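Local coordinates for protein MFP2b (PDB 2BJR) that enhances polymerization of the major sperm protein in the amoeboid motility of nematode sperm and carries a bound zinc ion, at residues I96-S99 / D100-D103; I120-S123 / E124-G127; A278-G281 / F282-D285; K327-I330 / R331-R334; F143-G147 / K148-V152. One frame throughout, in Å; residues are numbered along the deposited sequence.

Interaction 1 of 5, residues I96-S99 / D100-D103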
loop_
_atom_site.group_PDB
_atom_site.type_symbol
_atom_site.label_atom_id
_atom_site.label_comp_id
_atom_site.label_asym_id
_atom_site.label_seq_id
_atom_site.Cartn_x
_atom_site.Cartn_y
_atom_site.Cartn_z
ATOM N N ILE A 96 5.137 -7.435 15.545
ATOM C CA ILE A 96 4.769 -7.622 16.934
ATOM C C ILE A 96 4.918 -6.340 17.720
ATOM O O ILE A 96 5.649 -5.441 17.313
ATOM C CB ILE A 96 5.640 -8.717 17.596
ATOM C CG1 ILE A 96 7.121 -8.244 17.686
ATOM C CG2 ILE A 96 5.525 -9.964 16.819
ATOM C CD1 ILE A 96 7.992 -9.167 18.506
ATOM N N LYS A 97 4.290 -6.281 18.891
ATOM C CA LYS A 97 4.488 -5.159 19.783
ATOM C C LYS A 97 5.899 -5.219 20.330
ATOM O O LYS A 97 6.412 -6.288 20.661
ATOM C CB LYS A 97 3.522 -5.186 20.959
ATOM C CG LYS A 97 2.071 -4.873 20.581
ATOM C CD LYS A 97 1.241 -4.690 21.859
ATOM C CE LYS A 97 -0.077 -5.424 21.820
ATOM N NZ LYS A 97 -0.672 -5.518 23.209
ATOM N N TYR A 98 6.497 -4.049 20.461
ATOM C CA TYR A 98 7.852 -3.937 20.948
ATOM C C TYR A 98 7.929 -4.597 22.345
ATOM O O TYR A 98 8.902 -5.276 22.657
ATOM C CB TYR A 98 8.198 -2.466 21.005
ATOM C CG TYR A 98 9.552 -2.164 21.528
ATOM C CD1 TYR A 98 10.684 -2.361 20.727
ATOM C CD2 TYR A 98 9.726 -1.704 22.819
ATOM C CE1 TYR A 98 11.963 -2.087 21.228
ATOM C CE2 TYR A 98 10.991 -1.412 23.323
ATOM C CZ TYR A 98 12.105 -1.608 22.533
ATOM O OH TYR A 98 13.373 -1.273 23.022
ATOM N N SER A 99 6.875 -4.461 23.142
ATOM C CA SER A 99 6.885 -5.027 24.490
ATOM C C SER A 99 6.906 -6.552 24.480
ATOM O O SER A 99 7.295 -7.147 25.480
ATOM C CB SER A 99 5.699 -4.516 25.323
ATOM O OG SER A 99 4.468 -4.899 24.723
ATOM N N ASP A 100 6.520 -7.170 23.365
ATOM C CA ASP A 100 6.448 -8.633 23.247
ATOM C C ASP A 100 7.699 -9.275 22.678
ATOM O O ASP A 100 7.688 -10.499 22.408
ATOM C CB ASP A 100 5.246 -9.040 22.374
ATOM C CG ASP A 100 3.915 -8.847 23.082
ATOM O OD1 ASP A 100 3.920 -8.851 24.346
ATOM O OD2 ASP A 100 2.829 -8.675 22.442
ATOM N N ARG A 101 8.772 -8.506 22.472
ATOM C CA ARG A 101 9.921 -9.030 21.730
ATOM C C ARG A 101 10.621 -10.180 22.477
ATOM O O ARG A 101 11.040 -11.153 21.851
ATOM C CB ARG A 101 10.912 -7.916 21.381
ATOM C CG ARG A 101 11.527 -7.173 22.571
ATOM C CD ARG A 101 12.171 -5.823 22.161
ATOM N NE ARG A 101 12.886 -5.169 23.253
ATOM C CZ ARG A 101 12.320 -4.585 24.315
ATOM N NH1 ARG A 101 11.013 -4.566 24.490
ATOM N NH2 ARG A 101 13.084 -4.015 25.229
ATOM N N PHE A 102 10.688 -10.099 23.805
ATOM C CA PHE A 102 11.395 -11.131 24.598
ATOM C C PHE A 102 10.654 -12.453 24.552
ATOM O O PHE A 102 11.252 -13.467 24.264
ATOM C CB PHE A 102 11.662 -10.673 26.042
ATOM C CG PHE A 102 12.506 -9.411 26.130
ATOM C CD1 PHE A 102 12.013 -8.261 26.737
ATOM C CD2 PHE A 102 13.773 -9.376 25.561
ATOM C CE1 PHE A 102 12.793 -7.096 26.803
ATOM C CE2 PHE A 102 14.559 -8.219 25.617
ATOM C CZ PHE A 102 14.061 -7.079 26.225
ATOM N N ASP A 103 9.340 -12.425 24.750
ATOM C CA ASP A 103 8.505 -13.625 24.627
ATOM C C ASP A 103 8.612 -14.256 23.246
ATOM O O ASP A 103 8.735 -15.474 23.082
ATOM C CB ASP A 103 7.055 -13.261 24.929
ATOM C CG ASP A 103 6.867 -12.824 26.355
ATOM O OD1 ASP A 103 7.851 -12.916 27.153
ATOM O OD2 ASP A 103 5.780 -12.387 26.780
HETATM O O HOH W 1 2.717 -8.561 19.790
HETATM O O HOH W 2 8.390 -9.735 25.770
#
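The carbonyl oxygen of Y98 takes two bonds from R101, one from its side chain and one from its backbone. R101 NH1 lies 2.9 Å from Y98 O, and R101 N reaches Y98 O at 3.2 Å; the two donors come from opposite faces of the carbonyl plane, each well above it. The NH1 bond runs in the plane of the guanidinium, which, with the stack on Y98, should hold its rotation. That group lies flat on the ring, planes 11° and centres 3.8 Å apart, a cation-pi stack with CZ over the face. CD adds a CH-pi contact on the same ring. With CG of R101 set between backbone N and carbonyl carbon (chi1 61°), the extended chain runs alongside the tyrosine. CE1 of F102 lies against the opposite guanidinium face, toward its rim. Around the 3-10 turn, D100 N donates to K97 O at 2.8 Å, and a water joins K97 N to D100 OD2. I96 CD1 rests 3.8 Å from R101 CA. Here the chain passes from strand 92-97 into helix 101-106, with I96, Y98 and R101 packed on I162 of strand 161-166, and I96 and R101 also on M111 of strand 110-111.

Interaction 2 of 5, residues I120-S123 / E124-G127. With SO4 (sulfate ion), chain E.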
loop_
_atom_site.group_PDB
_atom_site.type_symbol
_atom_site.label_atom_id
_atom_site.label_comp_id
_atom_site.label_asym_id
_atom_site.label_seq_id
_atom_site.Cartn_x
_atom_site.Cartn_y
_atom_site.Cartn_z
ATOM N N ILE A 120 11.042 0.446 13.462
ATOM C CA ILE A 120 9.999 0.566 14.463
ATOM C C ILE A 120 8.881 1.458 13.905
ATOM O O ILE A 120 9.135 2.540 13.355
ATOM C CB ILE A 120 10.563 1.017 15.809
ATOM C CG1 ILE A 120 9.508 0.949 16.898
ATOM C CG2 ILE A 120 11.208 2.390 15.747
ATOM C CD1 ILE A 120 10.132 1.075 18.312
ATOM N N LEU A 121 7.666 0.937 13.987
ATOM C CA LEU A 121 6.471 1.630 13.512
ATOM C C LEU A 121 5.651 2.168 14.664
ATOM O O LEU A 121 5.115 1.438 15.471
ATOM C CB LEU A 121 5.641 0.677 12.658
ATOM C CG LEU A 121 4.395 1.322 12.064
ATOM C CD1 LEU A 121 4.699 2.398 11.032
ATOM C CD2 LEU A 121 3.579 0.220 11.438
ATOM N N TRP A 122 5.556 3.486 14.712
ATOM C CA TRP A 122 4.705 4.205 15.633
ATOM C C TRP A 122 3.308 4.252 15.018
ATOM O O TRP A 122 2.894 5.242 14.474
ATOM C CB TRP A 122 5.280 5.600 15.866
ATOM C CG TRP A 122 4.673 6.432 16.954
ATOM C CD1 TRP A 122 3.616 6.118 17.775
ATOM C CD2 TRP A 122 5.094 7.735 17.329
ATOM N NE1 TRP A 122 3.335 7.172 18.609
ATOM C CE2 TRP A 122 4.243 8.174 18.370
ATOM C CE3 TRP A 122 6.105 8.592 16.880
ATOM C CZ2 TRP A 122 4.379 9.437 18.966
ATOM C CZ3 TRP A 122 6.238 9.823 17.461
ATOM C CH2 TRP A 122 5.396 10.234 18.509
ATOM N N SER A 123 2.608 3.139 15.130
ATOM C CA SER A 123 1.365 2.902 14.425
ATOM C C SER A 123 0.238 3.847 14.859
ATOM O O SER A 123 -0.602 4.244 14.035
ATOM C CB SER A 123 0.911 1.420 14.633
ATOM O OG SER A 123 1.234 0.920 15.963
ATOM N N GLU A 124 0.206 4.172 16.139
ATOM C CA GLU A 124 -0.876 4.965 16.728
ATOM C C GLU A 124 -0.589 6.463 16.849
ATOM O O GLU A 124 -1.301 7.161 17.559
ATOM C CB GLU A 124 -1.245 4.394 18.097
ATOM C CG GLU A 124 -1.597 2.920 18.074
ATOM C CD GLU A 124 -2.758 2.614 17.159
ATOM O OE1 GLU A 124 -3.834 3.204 17.344
ATOM O OE2 GLU A 124 -2.607 1.781 16.240
ATOM N N ARG A 125 0.444 6.955 16.168
ATOM C CA ARG A 125 0.854 8.337 16.246
ATOM C C ARG A 125 -0.284 9.209 15.749
ATOM O O ARG A 125 -0.888 8.946 14.679
ATOM C CB ARG A 125 2.076 8.572 15.386
ATOM C CG ARG A 125 2.647 9.950 15.384
ATOM C CD ARG A 125 3.797 10.047 14.448
ATOM N NE ARG A 125 4.238 11.411 14.255
ATOM C CZ ARG A 125 3.799 12.229 13.291
ATOM N NH1 ARG A 125 2.908 11.861 12.388
ATOM N NH2 ARG A 125 4.264 13.435 13.241
ATOM N N PRO A 126 -0.647 10.207 16.546
ATOM C CA PRO A 126 -1.713 11.118 16.095
ATOM C C PRO A 126 -1.379 11.744 14.766
ATOM O O PRO A 126 -0.314 12.313 14.532
ATOM C CB PRO A 126 -1.831 12.150 17.245
ATOM C CG PRO A 126 -1.389 11.356 18.436
ATOM C CD PRO A 126 -0.222 10.472 17.930
ATOM N N GLY A 127 -2.350 11.664 13.863
ATOM C CA GLY A 127 -2.201 12.279 12.566
ATOM C C GLY A 127 -1.561 11.392 11.513
ATOM O O GLY A 127 -1.377 11.804 10.371
HETATM S S SO4 E . 0.773 8.040 21.263
HETATM O O1 SO4 E . 1.301 6.711 20.933
HETATM O O2 SO4 E . 1.182 8.937 20.203
HETATM O O3 SO4 E . -0.698 7.900 21.361
HETATM O O4 SO4 E . 1.308 8.445 22.540
HETATM O O HOH W 3 1.984 2.923 18.242
HETATM O O HOH W 4 -1.944 6.716 13.673
HETATM O O HOH W 5 -0.862 -0.601 16.620
#
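A type I beta turn from W122 to R125 brings the arginine chain over the face of the indole. CB of R125 sits 3.5 Å from the centroid of the five-membered ring, almost exactly on the ring normal, a CH-pi contact. From there the extended chain (chi1 -179°, CG anti to the backbone N) crosses the indole: CG lies over the fusion atoms, and CD reaches CE3 of W122 at 3.7 Å. The guanidinium lifts away from the ring, turned 80° to the indole plane with its own edge toward CZ3, and any cation-pi attraction is long and weak; its NH1 is held by G128 O. The turn's own bond, R125 N to W122 O, is weak at 3.4 Å. This bend begins the loop between strands 117-122 and 130-135, neighbours in a four-stranded antiparallel sheet. At the indole edge a sulfate, probably from the crystallisation liquor, lies in the ring plane; W122 NE1 donates to its O1 at 3.1 Å and less straight to its O2 at 3.2 Å. Three waters bridge the bend: one between S123 OG and E124 N, another between S123 OG and E124 OE2, a third between S123 O and R125 O.

Interaction 3 of 5, residues A278-G281 / F282-D285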
loop_
_atom_site.group_PDB
_atom_site.type_symbol
_atom_site.label_atom_id
_atom_site.label_comp_id
_atom_site.label_asym_id
_atom_site.label_seq_id
_atom_site.Cartn_x
_atom_site.Cartn_y
_atom_site.Cartn_z
ATOM N N ALA A 278 -12.931 -17.178 1.457
ATOM C CA ALA A 278 -12.779 -17.809 2.756
ATOM C C ALA A 278 -11.947 -17.001 3.748
ATOM O O ALA A 278 -12.118 -17.173 4.945
ATOM C CB ALA A 278 -12.179 -19.206 2.597
ATOM N N ILE A 279 -11.059 -16.113 3.288
ATOM C CA ILE A 279 -10.247 -15.350 4.239
ATOM C C ILE A 279 -10.655 -13.885 4.404
ATOM O O ILE A 279 -10.197 -13.227 5.329
ATOM C CB ILE A 279 -8.739 -15.425 3.891
ATOM C CG1 ILE A 279 -8.404 -14.526 2.704
ATOM C CG2 ILE A 279 -8.265 -16.906 3.711
ATOM C CD1 ILE A 279 -6.903 -14.547 2.409
ATOM N N ARG A 280 -11.541 -13.395 3.545
ATOM C CA ARG A 280 -11.883 -11.986 3.565
ATOM C C ARG A 280 -13.057 -11.681 4.473
ATOM O O ARG A 280 -13.965 -12.507 4.626
ATOM C CB ARG A 280 -12.167 -11.473 2.172
ATOM C CG ARG A 280 -13.382 -11.972 1.507
ATOM C CD ARG A 280 -13.421 -11.613 0.048
ATOM N NE ARG A 280 -14.736 -11.872 -0.570
ATOM C CZ ARG A 280 -14.923 -12.457 -1.741
ATOM N NH1 ARG A 280 -13.913 -12.867 -2.487
ATOM N NH2 ARG A 280 -16.155 -12.627 -2.186
ATOM N N GLY A 281 -13.048 -10.492 5.051
ATOM C CA GLY A 281 -14.063 -10.090 5.982
ATOM C C GLY A 281 -15.061 -9.143 5.356
ATOM O O GLY A 281 -15.819 -8.540 6.063
ATOM N N PHE A 282 -15.003 -8.977 4.040
ATOM C CA PHE A 282 -15.843 -8.041 3.311
ATOM C C PHE A 282 -15.970 -8.469 1.847
ATOM O O PHE A 282 -15.118 -9.215 1.338
ATOM C CB PHE A 282 -15.253 -6.623 3.420
ATOM C CG PHE A 282 -13.855 -6.529 2.888
ATOM C CD1 PHE A 282 -13.623 -6.258 1.549
ATOM C CD2 PHE A 282 -12.777 -6.758 3.733
ATOM C CE1 PHE A 282 -12.312 -6.209 1.055
ATOM C CE2 PHE A 282 -11.475 -6.706 3.251
ATOM C CZ PHE A 282 -11.255 -6.436 1.912
ATOM N N ASP A 283 -17.029 -8.009 1.175
ATOM C CA ASP A 283 -17.218 -8.215 -0.231
ATOM C C ASP A 283 -17.294 -6.893 -0.988
ATOM O O ASP A 283 -17.781 -5.898 -0.465
ATOM C CB ASP A 283 -18.548 -8.984 -0.483
ATOM C CG ASP A 283 -18.571 -10.317 0.267
ATOM O OD1 ASP A 283 -17.655 -11.133 0.018
ATOM O OD2 ASP A 283 -19.389 -10.575 1.181
ATOM N N TYR A 284 -16.885 -6.914 -2.249
ATOM C CA TYR A 284 -16.929 -5.730 -3.096
ATOM C C TYR A 284 -18.160 -5.753 -3.992
ATOM O O TYR A 284 -18.580 -6.825 -4.434
ATOM C CB TYR A 284 -15.719 -5.681 -4.040
ATOM C CG TYR A 284 -14.408 -5.343 -3.377
ATOM C CD1 TYR A 284 -13.319 -6.167 -3.514
ATOM C CD2 TYR A 284 -14.268 -4.188 -2.623
ATOM C CE1 TYR A 284 -12.066 -5.846 -2.946
ATOM C CE2 TYR A 284 -13.062 -3.905 -1.986
ATOM C CZ TYR A 284 -11.965 -4.713 -2.168
ATOM O OH TYR A 284 -10.760 -4.383 -1.537
ATOM N N ASP A 285 -18.652 -4.570 -4.323
ATOM C CA ASP A 285 -19.634 -4.367 -5.372
ATOM C C ASP A 285 -19.605 -2.912 -5.793
ATOM O O ASP A 285 -19.159 -2.063 -5.034
ATOM C CB ASP A 285 -21.021 -4.640 -4.797
ATOM C CG ASP A 285 -22.063 -4.904 -5.868
ATOM O OD1 ASP A 285 -21.738 -5.068 -7.083
ATOM O OD2 ASP A 285 -23.246 -4.957 -5.494
#
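From R280 the backbone turns through G281 (phi -103°, psi 10°) and straightens at F282 into an extended strand, which brings the side chain of R280 across that of D283. R280 NE and NH2 both donate to one oxygen, D283 OD1, each at 3.1 Å, forming a side-on salt bridge. OD1 lies in the guanidinium plane; NE meets it nearly along its C-O bond, while NH2 comes from the anti side, tilted out of the carboxylate plane. The carboxylate stands almost upright to the guanidinium, planes 86° apart; the other oxygen, OD2, forms a salt bridge with K362 NZ. R280 NH1 is bonded to L275 O, so all three guanidinium nitrogens have partners. The contact sits where the loop after strand 268-274 enters strand 282-288, part of an antiparallel sheet in which strand 355-361 is its neighbour; D283 and D285 pair there by backbone bonds with K360 and C358. On the way to the salt bridge the arginine chain passes close to the carbonyl of F282, CD 3.2 Å from F282 O. The F282 ring lies in cation-pi contact with R359. The buried F282 N has no polar partner.

Interaction 4 of 5, residues K327-I330 / R331-R334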
loop_
_atom_site.group_PDB
_atom_site.type_symbol
_atom_site.label_atom_id
_atom_site.label_comp_id
_atom_site.label_asym_id
_atom_site.label_seq_id
_atom_site.Cartn_x
_atom_site.Cartn_y
_atom_site.Cartn_z
ATOM N N LYS A 327 -11.643 8.142 -10.801
ATOM C CA LYS A 327 -11.622 8.342 -9.347
ATOM C C LYS A 327 -12.743 9.301 -8.924
ATOM O O LYS A 327 -13.208 10.095 -9.736
ATOM C CB LYS A 327 -10.226 8.849 -8.933
ATOM C CG LYS A 327 -9.954 10.361 -9.317
ATOM C CD LYS A 327 -8.467 10.725 -9.137
ATOM C CE LYS A 327 -8.197 12.205 -9.496
ATOM N NZ LYS A 327 -8.635 13.134 -8.374
ATOM N N ALA A 328 -13.128 9.279 -7.647
ATOM C CA ALA A 328 -14.102 10.256 -7.111
ATOM C C ALA A 328 -13.774 10.550 -5.668
ATOM O O ALA A 328 -13.201 9.711 -4.943
ATOM C CB ALA A 328 -15.540 9.720 -7.202
ATOM N N ASP A 329 -14.148 11.766 -5.292
ATOM C CA ASP A 329 -14.202 12.222 -3.926
ATOM C C ASP A 329 -15.688 12.346 -3.598
ATOM O O ASP A 329 -16.358 13.261 -4.075
ATOM C CB ASP A 329 -13.545 13.574 -3.855
ATOM C CG ASP A 329 -13.511 14.148 -2.438
ATOM O OD1 ASP A 329 -14.345 13.779 -1.602
ATOM O OD2 ASP A 329 -12.599 14.943 -2.085
ATOM N N ILE A 330 -16.181 11.395 -2.830
ATOM C CA ILE A 330 -17.601 11.274 -2.572
ATOM C C ILE A 330 -18.056 12.485 -1.743
ATOM O O ILE A 330 -19.041 13.110 -2.071
ATOM C CB ILE A 330 -17.931 10.011 -1.779
ATOM C CG1 ILE A 330 -17.559 8.685 -2.494
ATOM C CG2 ILE A 330 -19.421 9.981 -1.410
ATOM C CD1 ILE A 330 -17.491 8.711 -3.984
ATOM N N ARG A 331 -17.322 12.810 -0.682
ATOM C CA ARG A 331 -17.784 13.866 0.224
ATOM C C ARG A 331 -17.878 15.212 -0.516
ATOM O O ARG A 331 -18.759 16.031 -0.237
ATOM C CB ARG A 331 -16.884 13.974 1.447
ATOM C CG ARG A 331 -17.128 12.942 2.527
ATOM C CD ARG A 331 -16.201 13.154 3.734
ATOM N NE ARG A 331 -16.385 12.174 4.800
ATOM C CZ ARG A 331 -17.372 12.190 5.706
ATOM N NH1 ARG A 331 -18.315 13.125 5.677
ATOM N NH2 ARG A 331 -17.421 11.237 6.639
ATOM N N ASN A 332 -17.001 15.434 -1.482
ATOM C CA ASN A 332 -16.902 16.718 -2.152
ATOM C C ASN A 332 -17.580 16.695 -3.532
ATOM O O ASN A 332 -17.473 17.632 -4.318
ATOM C CB ASN A 332 -15.430 17.145 -2.197
ATOM C CG ASN A 332 -14.814 17.368 -0.752
ATOM O OD1 ASN A 332 -15.489 17.942 0.141
ATOM N ND2 ASN A 332 -13.536 16.965 -0.541
ATOM N N GLU A 333 -18.307 15.611 -3.818
ATOM C CA GLU A 333 -18.966 15.420 -5.098
ATOM C C GLU A 333 -18.118 15.830 -6.309
ATOM O O GLU A 333 -18.466 16.763 -7.056
ATOM C CB GLU A 333 -20.312 16.142 -5.114
ATOM C CG GLU A 333 -21.304 15.548 -4.121
ATOM C CD GLU A 333 -22.692 16.165 -4.259
ATOM O OE1 GLU A 333 -22.749 17.351 -4.645
ATOM O OE2 GLU A 333 -23.703 15.422 -4.072
ATOM N N ARG A 334 -16.992 15.152 -6.500
ATOM C CA ARG A 334 -16.157 15.372 -7.669
ATOM C C ARG A 334 -15.725 14.004 -8.199
ATOM O O ARG A 334 -15.565 13.070 -7.408
ATOM C CB ARG A 334 -14.931 16.141 -7.222
ATOM C CG ARG A 334 -14.082 16.725 -8.305
ATOM C CD ARG A 334 -13.134 17.823 -7.774
ATOM N NE ARG A 334 -12.401 18.444 -8.848
ATOM C CZ ARG A 334 -11.199 18.068 -9.252
ATOM N NH1 ARG A 334 -10.612 17.015 -8.712
ATOM N NH2 ARG A 334 -10.633 18.699 -10.260
HETATM O O HOH W 6 -8.118 15.612 -9.626
#
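Side-chain bonds to D329 span the loop it begins. Its CG stands anti to the backbone N (chi1 -179°), which carries the carboxylate over the bend, where both oxygens meet N332: OD2 accepts from N332 ND2 at 2.7 Å and OD1 from N332 N at 3.1 Å. Each donor approaches from above the carboxylate plane. The two bonds hold N332 by backbone and side chain together; the amide is turned 56° against the carboxylate. Backbone bonds come next. D329 N donates to R334 O at 2.9 Å and R334 N to D329 O at 3.1 Å, the hydrogen-bonded antiparallel pair that closes the loop, while E333 N bonds I330 O at 3.1 Å within a type I turn. A CA-H...O contact, A328 CA to R334 O at 3.2 Å, lies beside the first of these. Charge enters through K327 and R334: K327 NZ comes 4.4 Å from R334 NH1, a like-charged approach bridged by one water that accepts from both nitrogens and would probably soften the repulsion. E333 OE2 is bonded to H352 NE2. Nonpolar packing lies on another side, where I330 turns from the loop to F289, A293 and F295. Strands 322-329 and 334-339 are thus joined as a beta hairpin; the type I turn ends at E333, whose phi is positive, and E333 and R334 both face D329: a G1 beta bulge.

Interaction 5 of 5, residues F143-G147 / K148-V152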
loop_
_atom_site.group_PDB
_atom_site.type_symbol
_atom_site.label_atom_id
_atom_site.label_comp_id
_atom_site.label_asym_id
_atom_site.label_seq_id
_atom_site.Cartn_x
_atom_site.Cartn_y
_atom_site.Cartn_z
ATOM N N PHE A 143 12.369 9.180 14.574
ATOM C CA PHE A 143 11.438 9.309 13.455
ATOM C C PHE A 143 11.670 10.619 12.753
ATOM O O PHE A 143 11.727 11.671 13.407
ATOM C CB PHE A 143 9.991 9.245 13.963
ATOM C CG PHE A 143 9.694 8.020 14.783
ATOM C CD1 PHE A 143 9.941 8.004 16.148
ATOM C CD2 PHE A 143 9.204 6.872 14.189
ATOM C CE1 PHE A 143 9.685 6.877 16.892
ATOM C CE2 PHE A 143 8.978 5.745 14.918
ATOM C CZ PHE A 143 9.198 5.733 16.252
ATOM N N SER A 144 11.820 10.591 11.436
ATOM C CA SER A 144 12.094 11.816 10.698
ATOM C C SER A 144 10.808 12.308 10.008
ATOM O O SER A 144 10.100 11.518 9.399
ATOM C CB SER A 144 13.232 11.612 9.691
ATOM O OG SER A 144 13.030 10.506 8.830
ATOM N N HIS A 145 10.533 13.606 10.087
ATOM C CA HIS A 145 9.349 14.161 9.422
ATOM C C HIS A 145 9.405 15.675 9.479
ATOM O O HIS A 145 9.955 16.225 10.451
ATOM C CB HIS A 145 8.116 13.734 10.180
ATOM C CG HIS A 145 8.064 14.257 11.579
ATOM N ND1 HIS A 145 7.236 15.297 11.931
ATOM C CD2 HIS A 145 8.752 13.920 12.703
ATOM C CE1 HIS A 145 7.407 15.573 13.212
ATOM N NE2 HIS A 145 8.324 14.756 13.706
ATOM N N ASP A 146 8.821 16.338 8.493
ATOM C CA ASP A 146 8.659 17.802 8.549
ATOM C C ASP A 146 9.991 18.510 8.836
ATOM O O ASP A 146 10.016 19.560 9.507
ATOM C CB ASP A 146 7.640 18.173 9.629
ATOM C CG ASP A 146 6.258 17.472 9.432
ATOM O OD1 ASP A 146 5.686 17.658 8.324
ATOM O OD2 ASP A 146 5.706 16.677 10.273
ATOM N N GLY A 147 11.095 17.958 8.344
ATOM C CA GLY A 147 12.413 18.549 8.563
ATOM C C GLY A 147 12.960 18.394 9.968
ATOM O O GLY A 147 13.990 19.011 10.300
ATOM N N LYS A 148 12.333 17.549 10.785
ATOM C CA LYS A 148 12.732 17.369 12.165
ATOM C C LYS A 148 12.852 15.904 12.508
ATOM O O LYS A 148 12.415 15.040 11.739
ATOM C CB LYS A 148 11.716 18.012 13.101
ATOM C CG LYS A 148 11.550 19.521 12.911
ATOM C CD LYS A 148 10.586 20.115 13.945
ATOM C CE LYS A 148 9.172 20.298 13.396
ATOM N NZ LYS A 148 9.008 20.992 12.055
ATOM N N VAL A 149 13.437 15.619 13.664
ATOM C CA VAL A 149 13.555 14.256 14.167
ATOM C C VAL A 149 12.897 14.116 15.550
ATOM O O VAL A 149 13.180 14.904 16.445
ATOM C CB VAL A 149 15.025 13.835 14.246
ATOM C CG1 VAL A 149 15.128 12.440 14.884
ATOM C CG2 VAL A 149 15.644 13.875 12.846
ATOM N N ASP A 150 11.989 13.160 15.724
ATOM C CA ASP A 150 11.491 12.824 17.058
ATOM C C ASP A 150 12.408 11.825 17.694
ATOM O O ASP A 150 12.984 10.986 17.000
ATOM C CB ASP A 150 10.120 12.154 17.039
ATOM C CG ASP A 150 9.114 12.901 16.279
ATOM O OD1 ASP A 150 9.072 14.179 16.305
ATOM O OD2 ASP A 150 8.292 12.234 15.600
ATOM N N GLU A 151 12.556 11.904 19.012
ATOM C CA GLU A 151 13.199 10.864 19.776
ATOM C C GLU A 151 12.286 10.448 20.896
ATOM O O GLU A 151 11.832 11.287 21.664
ATOM C CB GLU A 151 14.512 11.330 20.414
ATOM C CG GLU A 151 15.528 11.933 19.472
ATOM C CD GLU A 151 16.938 11.899 20.061
ATOM O OE1 GLU A 151 17.115 11.943 21.303
ATOM O OE2 GLU A 151 17.875 11.768 19.254
ATOM N N VAL A 152 12.044 9.152 20.999
ATOM C CA VAL A 152 11.132 8.601 21.973
ATOM C C VAL A 152 11.800 7.389 22.606
ATOM O O VAL A 152 12.458 6.608 21.934
ATOM C CB VAL A 152 9.781 8.243 21.327
ATOM C CG1 VAL A 152 8.810 7.735 22.365
ATOM C CG2 VAL A 152 9.209 9.476 20.662
#
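A tight beta hairpin joins strands 140-145 and 148-153 through a type I' turn from H145 to K148, with D146 and G147 both at positive phi at its corners. The ladder starts with K148 N to H145 O at 2.7 Å and H145 N to K148 O at 2.9 Å, and continues through the reciprocal bonds of F143 and D150. Between these two hydrogen-bonded pairs lies the non-hydrogen-bonded pair S144 and V149, which face the other side of the sheet, toward P61 of strand 55-62; S144 OG there bonds S59 OG. On the face of F143, H145, K148 and D150 the imidazole is held at both nitrogens. Its NE2 donates to D150 OD1 at 2.8 Å, diagonally across the strands, and its ND1 donates almost straight to D146 OD2 at 2.6 Å. Both acceptors lie close to the ring plane, which should fix the ring's rotation, and two carboxylates so near would probably favour a positively charged histidine. The ring takes this place because its CG lies between backbone N and carbonyl carbon (chi1 63°). F143, further along the same face, sets its ring edge toward D150 CB and meets the ring of W122 at an angle of about 55°. K148, bent at its outer two torsions, folds its chain back over the turn, and its NZ donates to D146 O at 3.1 Å.

Overall arrangement
Along the chain the order is 96-103, 120-127, 143-152, 278-285 and 327-334. Interactions 1, 2 and 5 lie in the first of two related motility-protein regions, 3 and 4 in the second. Interactions 2 and 5 share the four-stranded sheet of strands 117-122 to 148-153; their centres are 12 Å apart and they touch, W122 packing on D150 and R125 on H145. Interaction 1 touches interaction 2 through Y98 and I120, centres 16 Å apart. Interactions 3 and 4 reach one antiparallel sheet but stay about 11 Å apart at their nearest atoms. Interactions 1 and 4 lie on opposite sides of the chain's centre; all five are local turns and strand ends of the two related regions, away from the zinc site.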